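Putative Type I topoisomerase (Deinococcus radiodurans, PDB 3M4A) probably relaxes supercoiled DNA as a type IB topoisomerase, nicking one strand, allowing rotation about the other and resealing it without ATP. Local coordinates at residues A[309-312]-A[313-316]. Residues are numbered along the deposited sequence; the frame is centred on the assembly and turned at random.
Sequences PRTE and RQEA
T311 is the N-cap of the short helix 312-316, and Q314, three residues on, folds back to meet it. The hydroxyl OG1 of T311 accepts from the backbone N of Q314 at 3.0 Å, a nearly straight bond with an N-H...O angle of 163°. With chi1 at 74°, the hydroxyl stands over the backbone, flanked by its own N and C, and faces the first turn. The main chain then takes up the helix pattern: E315 N donates to T311 O at 3.1 Å and A316 N to E312 O at 2.9 Å. Past CG, the Q314 side chain straightens and passes the threonine. Its CG lies 3.2 Å from T311 OG1, and its amide OE1 accepts from R310 N at 2.8 Å. That donor sits above the amide plane, 40° out of it. An alanine in place of Q314 would remove this acceptor and probably leave the R310 N-H without its mate and the loop less firmly tied to the helix. The P309 ring packs on the start of the helix: its CG lies 3.9 Å from the E315 CB, and its CB rests near the backbone at Q314 and E315. The carboxylates of E312 and E315 come within 4.3 Å, OE1 to OE1, a likely mild repulsion. The whole turn is a surface feature: it ends the loop that follows helix 292-299 and starts helix 312-316, ahead of helix 323-337.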
# COMPACT_ATOMS: atom_id res chain seq x y z
N PRO A 309 19.03 -11.06 0.54
CA PRO A 309 19.67 -11.25 1.85
C PRO A 309 20.81 -12.25 1.76
O PRO A 309 20.77 -13.16 0.94
CB PRO A 309 18.53 -11.73 2.74
CG PRO A 309 17.50 -12.30 1.78
CD PRO A 309 17.61 -11.47 0.55
N ARG A 310 21.84 -12.07 2.61
CA ARG A 310 23.07 -12.88 2.56
C ARG A 310 23.28 -13.75 3.80
O ARG A 310 24.21 -14.56 3.83
CB ARG A 310 24.27 -11.96 2.41
CG ARG A 310 24.29 -11.09 1.18
CD ARG A 310 25.47 -10.12 1.23
NE ARG A 310 25.72 -9.51 -0.08
CZ ARG A 310 26.79 -9.73 -0.85
NH1 ARG A 310 27.78 -10.53 -0.47
NH2 ARG A 310 26.88 -9.09 -2.02
N THR A 311 22.45 -13.56 4.82
CA THR A 311 22.50 -14.33 6.07
C THR A 311 21.09 -14.70 6.47
O THR A 311 20.13 -14.15 5.94
CB THR A 311 23.12 -13.54 7.25
OG1 THR A 311 22.19 -12.55 7.74
CG2 THR A 311 24.44 -12.88 6.85
N GLU A 312 20.97 -15.62 7.42
CA GLU A 312 19.66 -16.09 7.84
C GLU A 312 18.87 -14.97 8.51
O GLU A 312 17.67 -14.80 8.24
CB GLU A 312 19.78 -17.33 8.75
CG GLU A 312 20.43 -18.55 8.07
CD GLU A 312 19.60 -19.14 6.94
OE1 GLU A 312 18.36 -19.26 7.09
OE2 GLU A 312 20.18 -19.50 5.89
N ARG A 313 19.52 -14.16 9.35
CA ARG A 313 18.81 -13.03 9.96
C ARG A 313 18.41 -11.97 8.93
O ARG A 313 17.34 -11.38 9.03
CB ARG A 313 19.60 -12.34 11.06
CG ARG A 313 18.71 -11.39 11.87
CD ARG A 313 19.42 -10.67 12.96
NE ARG A 313 18.49 -9.86 13.75
CZ ARG A 313 18.16 -8.60 13.47
NH1 ARG A 313 18.63 -7.97 12.40
NH2 ARG A 313 17.32 -7.96 14.28
N GLN A 314 19.29 -11.70 7.96
CA GLN A 314 18.95 -10.74 6.91
C GLN A 314 17.68 -11.16 6.17
O GLN A 314 16.91 -10.31 5.77
CB GLN A 314 20.09 -10.57 5.93
CG GLN A 314 21.23 -9.72 6.48
CD GLN A 314 22.39 -9.62 5.54
OE1 GLN A 314 22.25 -9.84 4.32
NE2 GLN A 314 23.55 -9.28 6.07
N GLU A 315 17.50 -12.46 5.98
CA GLU A 315 16.26 -12.96 5.38
C GLU A 315 15.10 -12.85 6.36
O GLU A 315 13.99 -12.42 6.00
CB GLU A 315 16.44 -14.40 4.94
CG GLU A 315 15.27 -14.94 4.12
CD GLU A 315 15.60 -16.26 3.47
OE1 GLU A 315 15.90 -17.22 4.22
OE2 GLU A 315 15.57 -16.32 2.22
N ALA A 316 15.33 -13.26 7.60
CA ALA A 316 14.28 -13.22 8.61
C ALA A 316 13.71 -11.83 8.83
O ALA A 316 12.51 -11.69 9.13
CB ALA A 316 14.79 -13.80 9.95